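Local coordinates for tRNA(His) guanylyltransferase (Saccharomyces cerevisiae, PDB 5XOX), which adds a single guanosine to the 5' end of tRNA(His) in the 3'-5' direction, using ATP, GTP and magnesium, and then removes pyrophosphate from the product, at residues A[105-110]-A[127-131]; A[207-211]-A[221-225]. All blocks are in the same frame, centred on the assembly; numbering follows the deposited sequence.

Interaction 1 is a core contact and interaction 2 a surface one: all six touching residues of the first are buried, whereas none of the second is. Their centres lie about 24 Å apart, on opposite sides of the chain's centre, and they share no helix or strand. Interaction 1 packs helix 94-116 against residues 127-131, which run into strand 130-137, through aromatic rings. Interaction 2 sets the short helix 207-210 against the chain leaving strand 220-221, through an aliphatic patch that gives way to charged and imidazole groups. These two strands are the outermost of the sheet within this chain. The contacts bury similar areas, 313 and 321 Å², and no hydrogen bond spans either.

Interaction 1. Residues A[105-110]-A[127-131]; sequences FTSNYV and LPYFD
F130 points the CZ end of its ring at the face of Y109, and this T-shaped (edge-to-face) pair is the centre of the close-packed half of the contact. The evidence is that the ring planes stand at 70°, with their centroids 5.1 Å apart. F130 CZ sits 3.6 Å above the plane of the Y109 ring, over its middle. F105, one helical turn before Y109, meets the same phenylalanine rim to rim: F105 CD1 is 3.3 Å from F130 CE2. The planes of these two rings are inclined at 51°, and neither ring overlies the other. F105 and Y109 both carry CG anti to the backbone N (chi1 -159° in each), which sends their rings out along the same side of the helix, so that both reach the CE2–CZ end of F130.

The cluster joins helix 94-116 to strand 130-137 in the βαββαβ palm domain, the core that Thg1 enzymes share with canonical polymerases. D131 pairs its backbone with D29, a catalytic magnesium ligand, and the ring of F130 also meets that of F33, a GTP-binding residue.

P128 extends the apolar surface, its CB 3.6 Å from Y109 CD2 in an oblique approach. Farther out the packing is looser: V110 CG2 stands 4.0 Å from P128 CG, and T106 CG2 is equally far, 4.0 Å, from P128 O. T106 OG1 passes F130 CG at 4.0 Å without bonding across the contact; its hydroxyl is hydrogen-bonded to G102 O. This looser side is buried rather than open to solvent, because a second subunit closes over it: P128 O accepts a hydrogen bond from S107 OG of that subunit.

Interaction 2. Residues A[207-211]-A[221-225]; sequences EMFKK and ILHIN
L222 leads the second segment into contact, its two methyl branches reaching the side chain of M208. L222 CD1 is 3.3 Å from M208 CB and L222 CD2 is 3.4 Å from M208 CG, as the side chains cross at a slant. M208 carries CG anti to the backbone N (chi1 -158°), which sets that atom beside both methyls of L222. M208 also touches L51 and N55 of helix 48-64, and an alanine in place of L222 would probably open a gap beside the methionine and let its CB–CG portion shift. Strands 213-216 and 220-221 pair as a β-hairpin, I221 bonding to L214 through the backbone, and L222 to I224 follow it back to the one-turn helix 207-210. H223 lies alongside K211, pointing the same way, with H223 CD2 3.7 Å from K211 CD. The carboxylate of E207 comes to the imidazole edge, OE1 4.0 Å from H223 CD2, its plane turned 43° from the ring; no salt bridge forms here, and E207 OE2 has a long one to K210 NZ. I224 N then stands 3.6 Å from K211 CB, and both side chains touch Y151 of helix 140-171.

Interaction 1. Residues A[105-110]-A[127-131]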
ATOM      1  N   PHE A 105      21.851 -13.047  -1.459  1.00 60.25           N
ATOM      2  CA  PHE A 105      23.034 -12.238  -1.511  1.00 60.86           C
ATOM      3  C   PHE A 105      23.783 -12.319  -0.197  1.00 63.10           C
ATOM      4  O   PHE A 105      24.959 -12.677  -0.184  1.00 64.64           O
ATOM      5  CB  PHE A 105      22.663 -10.807  -1.830  1.00 59.00           C
ATOM      6  CG  PHE A 105      23.794  -9.982  -2.405  1.00 64.92           C
ATOM      7  CD1 PHE A 105      24.710  -9.341  -1.575  1.00 60.56           C
ATOM      8  CD2 PHE A 105      23.916  -9.812  -3.776  1.00 72.34           C
ATOM      9  CE1 PHE A 105      25.712  -8.576  -2.093  1.00 61.00           C
ATOM     10  CE2 PHE A 105      24.931  -9.051  -4.300  1.00 59.05           C
ATOM     11  CZ  PHE A 105      25.825  -8.433  -3.455  1.00 60.21           C
ATOM     12  N   THR A 106      23.114 -12.003   0.907  1.00 62.34           N
ATOM     13  CA  THR A 106      23.762 -12.098   2.211  1.00 64.30           C
ATOM     14  C   THR A 106      24.480 -13.446   2.364  1.00 66.56           C
ATOM     15  O   THR A 106      25.648 -13.525   2.752  1.00 68.64           O
ATOM     16  CB  THR A 106      22.750 -11.943   3.361  1.00 63.85           C
ATOM     17  OG1 THR A 106      22.184 -10.633   3.352  1.00 62.15           O
ATOM     18  CG2 THR A 106      23.416 -12.184   4.685  1.00 66.17           C
ATOM     19  N   SER A 107      23.771 -14.507   2.015  1.00 66.29           N
ATOM     20  CA  SER A 107      24.314 -15.848   2.091  1.00 68.42           C
ATOM     21  C   SER A 107      25.587 -15.903   1.271  1.00 74.07           C
ATOM     22  O   SER A 107      26.616 -16.363   1.765  1.00 93.66           O
ATOM     23  CB  SER A 107      23.307 -16.883   1.589  1.00 67.81           C
ATOM     24  OG  SER A 107      23.783 -18.208   1.762  1.00 70.06           O
ATOM     25  N   ASN A 108      25.532 -15.405   0.036  1.00 68.19           N
ATOM     26  CA  ASN A 108      26.690 -15.471  -0.861  1.00 75.34           C
ATOM     27  C   ASN A 108      27.917 -14.679  -0.356  1.00 85.65           C
ATOM     28  O   ASN A 108      29.079 -15.099  -0.533  1.00 93.84           O
ATOM     29  CB  ASN A 108      26.316 -14.966  -2.248  1.00 67.47           C
ATOM     30  CG  ASN A 108      25.893 -16.062  -3.162  1.00 67.65           C
ATOM     31  OD1 ASN A 108      26.709 -16.645  -3.871  1.00 69.19           O
ATOM     32  ND2 ASN A 108      24.597 -16.333  -3.181  1.00 90.57           N
ATOM     33  N   TYR A 109      27.655 -13.536   0.265  1.00 69.68           N
ATOM     34  CA  TYR A 109      28.697 -12.742   0.872  1.00 71.12           C
ATOM     35  C   TYR A 109      29.413 -13.546   1.946  1.00 84.13           C
ATOM     36  O   TYR A 109      30.648 -13.693   1.910  1.00106.69           O
ATOM     37  CB  TYR A 109      28.085 -11.482   1.451  1.00 69.54           C
ATOM     38  CG  TYR A 109      29.040 -10.348   1.667  1.00 70.44           C
ATOM     39  CD1 TYR A 109      29.343  -9.517   0.611  1.00 90.10           C
ATOM     40  CD2 TYR A 109      29.556 -10.037   2.927  1.00 72.37           C
ATOM     41  CE1 TYR A 109      30.186  -8.448   0.756  1.00 88.64           C
ATOM     42  CE2 TYR A 109      30.403  -8.940   3.089  1.00 73.32           C
ATOM     43  CZ  TYR A 109      30.707  -8.152   1.982  1.00 72.28           C
ATOM     44  OH  TYR A 109      31.526  -7.054   2.037  1.00 73.11           O
ATOM     45  N   VAL A 110      28.635 -14.102   2.876  1.00 74.05           N
ATOM     46  CA  VAL A 110      29.236 -14.768   4.030  1.00 76.86           C
ATOM     47  C   VAL A 110      29.972 -16.025   3.594  1.00 78.99           C
ATOM     48  O   VAL A 110      31.024 -16.361   4.135  1.00 81.85           O
ATOM     49  CB  VAL A 110      28.198 -15.120   5.083  1.00 76.47           C
ATOM     50  CG1 VAL A 110      28.877 -15.619   6.348  1.00 79.54           C
ATOM     51  CG2 VAL A 110      27.289 -13.943   5.361  1.00 74.16           C
ATOM     52  N   LEU A 127      28.806  -9.038  11.943  1.00 82.60           N
ATOM     53  CA  LEU A 127      28.453  -9.828  10.777  1.00 78.55           C
ATOM     54  C   LEU A 127      27.774  -8.968   9.724  1.00 76.83           C
ATOM     55  O   LEU A 127      27.069  -8.021  10.059  1.00 84.64           O
ATOM     56  CB  LEU A 127      27.563 -10.996  11.207  1.00 77.71           C
ATOM     57  CG  LEU A 127      28.046 -12.436  10.946  1.00 96.80           C
ATOM     58  CD1 LEU A 127      29.371 -12.805  11.624  1.00 97.79           C
ATOM     59  CD2 LEU A 127      26.938 -13.476  11.231  1.00 97.12           C
ATOM     60  N   PRO A 128      28.029  -9.265   8.440  1.00 71.85           N
ATOM     61  CA  PRO A 128      27.432  -8.501   7.346  1.00 70.62           C
ATOM     62  C   PRO A 128      25.945  -8.783   7.201  1.00 74.87           C
ATOM     63  O   PRO A 128      25.594  -9.955   7.198  1.00 74.35           O
ATOM     64  CB  PRO A 128      28.221  -8.992   6.123  1.00 70.41           C
ATOM     65  CG  PRO A 128      28.619 -10.358   6.449  1.00 70.41           C
ATOM     66  CD  PRO A 128      28.833 -10.392   7.940  1.00 71.92           C
ATOM     67  N   TYR A 129      25.097  -7.761   7.090  1.00 68.87           N
ATOM     68  CA  TYR A 129      23.669  -7.983   6.866  1.00 67.96           C
ATOM     69  C   TYR A 129      23.147  -6.812   6.066  1.00 71.29           C
ATOM     70  O   TYR A 129      23.645  -5.689   6.212  1.00 69.39           O
ATOM     71  CB  TYR A 129      22.883  -8.211   8.184  1.00 68.95           C
ATOM     72  CG  TYR A 129      22.766  -7.065   9.159  1.00 70.70           C
ATOM     73  CD1 TYR A 129      23.795  -6.755  10.018  1.00 72.03           C
ATOM     74  CD2 TYR A 129      21.614  -6.300   9.230  1.00 85.22           C
ATOM     75  CE1 TYR A 129      23.688  -5.701  10.928  1.00 74.02           C
ATOM     76  CE2 TYR A 129      21.495  -5.234  10.135  1.00 87.68           C
ATOM     77  CZ  TYR A 129      22.539  -4.937  10.984  1.00 76.25           C
ATOM     78  OH  TYR A 129      22.436  -3.886  11.887  1.00 77.05           O
ATOM     79  N   PHE A 130      22.208  -7.078   5.151  1.00 74.95           N
ATOM     80  CA  PHE A 130      21.963  -6.082   4.123  1.00 61.56           C
ATOM     81  C   PHE A 130      20.474  -5.648   4.092  1.00 68.60           C
ATOM     82  O   PHE A 130      19.568  -6.478   4.172  1.00 75.07           O
ATOM     83  CB  PHE A 130      22.338  -6.588   2.716  1.00 60.61           C
ATOM     84  CG  PHE A 130      23.794  -7.033   2.551  1.00 62.52           C
ATOM     85  CD1 PHE A 130      24.690  -7.003   3.593  1.00 64.84           C
ATOM     86  CD2 PHE A 130      24.304  -7.285   1.282  1.00 83.54           C
ATOM     87  CE1 PHE A 130      25.985  -7.404   3.436  1.00 69.61           C
ATOM     88  CE2 PHE A 130      25.635  -7.643   1.095  1.00 63.76           C
ATOM     89  CZ  PHE A 130      26.471  -7.700   2.176  1.00 73.73           C
ATOM     90  N   ASP A 131      20.222  -4.351   3.957  1.00 60.14           N
ATOM     91  CA  ASP A 131      18.875  -3.858   3.653  1.00 60.35           C
ATOM     92  C   ASP A 131      18.559  -4.092   2.183  1.00 52.47           C
ATOM     93  O   ASP A 131      19.408  -3.852   1.322  1.00 57.12           O
ATOM     94  CB  ASP A 131      18.762  -2.373   3.990  1.00 73.62           C
ATOM     95  CG  ASP A 131      17.405  -1.800   3.667  1.00106.21           C
ATOM     96  OD1 ASP A 131      16.739  -2.321   2.758  1.00123.16           O
ATOM     97  OD2 ASP A 131      17.016  -0.788   4.284  1.00125.28           O
TER

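Interaction 2. Residues A[207-211]-A[221-225]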
ATOM      1  N   GLU A 207      39.650   1.525 -13.207  1.00 83.47           N
ATOM      2  CA  GLU A 207      38.350   1.783 -13.810  1.00 74.36           C
ATOM      3  C   GLU A 207      37.187   1.150 -13.013  1.00 73.70           C
ATOM      4  O   GLU A 207      36.043   1.587 -13.141  1.00 74.00           O
ATOM      5  CB  GLU A 207      38.350   1.282 -15.262  1.00 74.27           C
ATOM      6  CG  GLU A 207      39.362   1.989 -16.186  1.00 95.48           C
ATOM      7  CD  GLU A 207      38.826   3.257 -16.861  1.00111.26           C
ATOM      8  OE1 GLU A 207      37.612   3.286 -17.187  1.00101.58           O
ATOM      9  OE2 GLU A 207      39.628   4.212 -17.071  1.00125.06           O
ATOM     10  N   MET A 208      37.471   0.148 -12.178  1.00 77.93           N
ATOM     11  CA  MET A 208      36.427  -0.448 -11.344  1.00 74.35           C
ATOM     12  C   MET A 208      36.087   0.448 -10.153  1.00 77.21           C
ATOM     13  O   MET A 208      34.983   0.396  -9.602  1.00 74.58           O
ATOM     14  CB  MET A 208      36.846  -1.818 -10.834  1.00 73.46           C
ATOM     15  CG  MET A 208      35.681  -2.689 -10.439  1.00 82.50           C
ATOM     16  SD  MET A 208      36.062  -3.735  -9.043  1.00 87.65           S
ATOM     17  CE  MET A 208      36.559  -2.518  -7.837  1.00 86.49           C
ATOM     18  N   PHE A 209      37.041   1.265  -9.737  1.00 80.30           N
ATOM     19  CA  PHE A 209      36.742   2.206  -8.685  1.00 62.56           C
ATOM     20  C   PHE A 209      35.988   3.408  -9.266  1.00 79.69           C
ATOM     21  O   PHE A 209      35.011   3.867  -8.687  1.00 82.42           O
ATOM     22  CB  PHE A 209      37.999   2.703  -8.016  1.00 64.10           C
ATOM     23  CG  PHE A 209      38.731   1.662  -7.256  1.00 66.27           C
ATOM     24  CD1 PHE A 209      38.087   0.568  -6.752  1.00 74.05           C
ATOM     25  CD2 PHE A 209      40.056   1.843  -6.939  1.00 68.37           C
ATOM     26  CE1 PHE A 209      38.784  -0.375  -6.021  1.00 73.86           C
ATOM     27  CE2 PHE A 209      40.743   0.916  -6.198  1.00 75.46           C
ATOM     28  CZ  PHE A 209      40.111  -0.193  -5.741  1.00 72.22           C
ATOM     29  N   LYS A 210      36.472   3.925 -10.399  1.00 59.73           N
ATOM     30  CA  LYS A 210      35.940   5.146 -11.012  1.00 68.71           C
ATOM     31  C   LYS A 210      34.556   4.916 -11.629  1.00 72.69           C
ATOM     32  O   LYS A 210      33.600   5.614 -11.301  1.00 79.71           O
ATOM     33  CB  LYS A 210      36.878   5.676 -12.130  1.00 73.45           C
ATOM     34  CG  LYS A 210      38.336   5.968 -11.779  1.00 73.79           C
ATOM     35  CD  LYS A 210      39.225   6.287 -13.031  1.00 78.60           C
ATOM     36  CE  LYS A 210      38.643   7.366 -13.956  1.00 93.22           C
ATOM     37  NZ  LYS A 210      39.458   7.545 -15.203  1.00107.99           N
ATOM     38  N   LYS A 211      34.472   3.958 -12.556  1.00 69.01           N
ATOM     39  CA  LYS A 211      33.315   3.837 -13.449  1.00 67.55           C
ATOM     40  C   LYS A 211      32.299   2.765 -12.920  1.00 91.02           C
ATOM     41  O   LYS A 211      31.382   2.376 -13.641  1.00106.24           O
ATOM     42  CB  LYS A 211      33.784   3.567 -14.916  1.00 62.14           C
ATOM     43  CG  LYS A 211      34.949   4.518 -15.418  1.00 66.30           C
ATOM     44  CD  LYS A 211      34.730   5.314 -16.747  1.00 92.27           C
ATOM     45  CE  LYS A 211      36.014   6.146 -17.221  1.00102.65           C
ATOM     46  NZ  LYS A 211      35.918   7.117 -18.423  1.00 79.73           N
ATOM     47  N   ILE A 221      31.490  -6.080 -16.591  1.00 67.34           N
ATOM     48  CA  ILE A 221      32.381  -5.091 -17.216  1.00 62.70           C
ATOM     49  C   ILE A 221      32.353  -3.758 -16.438  1.00 59.33           C
ATOM     50  O   ILE A 221      31.446  -3.562 -15.636  1.00 58.48           O
ATOM     51  CB  ILE A 221      31.995  -4.931 -18.755  1.00 78.94           C
ATOM     52  CG1 ILE A 221      30.480  -4.740 -18.982  1.00 64.37           C
ATOM     53  CG2 ILE A 221      32.462  -6.146 -19.582  1.00 88.45           C
ATOM     54  CD1 ILE A 221      30.013  -4.879 -20.457  1.00 67.58           C
ATOM     55  N   LEU A 222      33.368  -2.886 -16.593  1.00 88.99           N
ATOM     56  CA  LEU A 222      33.359  -1.548 -15.939  1.00 79.19           C
ATOM     57  C   LEU A 222      33.544  -0.417 -16.953  1.00 61.43           C
ATOM     58  O   LEU A 222      34.685  -0.070 -17.168  1.00 67.08           O
ATOM     59  CB  LEU A 222      34.539  -1.482 -14.936  1.00 55.41           C
ATOM     60  CG  LEU A 222      34.699  -2.860 -14.281  1.00 63.33           C
ATOM     61  CD1 LEU A 222      36.031  -3.122 -13.723  1.00 58.07           C
ATOM     62  CD2 LEU A 222      33.697  -3.010 -13.174  1.00 60.13           C
ATOM     63  N   HIS A 223      32.492   0.192 -17.529  1.00 56.51           N
ATOM     64  CA  HIS A 223      32.642   1.490 -18.218  1.00 84.18           C
ATOM     65  C   HIS A 223      31.371   2.400 -18.259  1.00 93.20           C
ATOM     66  O   HIS A 223      30.417   2.030 -18.931  1.00115.64           O
ATOM     67  CB  HIS A 223      33.124   1.255 -19.681  1.00 97.78           C
ATOM     68  CG  HIS A 223      33.750   2.466 -20.333  1.00 98.16           C
ATOM     69  ND1 HIS A 223      33.441   2.884 -21.613  1.00107.71           N
ATOM     70  CD2 HIS A 223      34.722   3.305 -19.895  1.00 90.27           C
ATOM     71  CE1 HIS A 223      34.161   3.951 -21.915  1.00107.54           C
ATOM     72  NE2 HIS A 223      34.948   4.227 -20.891  1.00 98.42           N
ATOM     73  N   ILE A 224      31.385   3.588 -17.635  1.00 82.81           N
ATOM     74  CA  ILE A 224      30.522   4.792 -17.926  1.00 90.98           C
ATOM     75  C   ILE A 224      28.939   4.675 -18.139  1.00 86.31           C
ATOM     76  O   ILE A 224      28.205   3.982 -17.398  1.00 70.54           O
ATOM     77  CB  ILE A 224      31.205   5.559 -19.154  1.00 59.75           C
ATOM     78  CG1 ILE A 224      30.886   7.069 -19.166  1.00 59.85           C
ATOM     79  CG2 ILE A 224      30.979   4.840 -20.492  1.00 63.46           C
ATOM     80  CD1 ILE A 224      31.940   7.888 -19.858  1.00 86.43           C
ATOM     81  N   ASN A 225      28.408   5.450 -19.078  1.00 83.45           N
ATOM     82  CA  ASN A 225      27.180   5.068 -19.719  1.00 88.55           C
ATOM     83  C   ASN A 225      27.374   5.275 -21.232  1.00105.61           C
ATOM     84  O   ASN A 225      27.690   6.381 -21.746  1.00 66.66           O
ATOM     85  CB  ASN A 225      25.954   5.836 -19.217  1.00 74.02           C
ATOM     86  CG  ASN A 225      26.131   7.366 -19.246  1.00 61.73           C
ATOM     87  OD1 ASN A 225      26.291   8.028 -18.214  1.00 59.23           O
ATOM     88  ND2 ASN A 225      26.088   7.926 -20.451  1.00 65.40           N
TER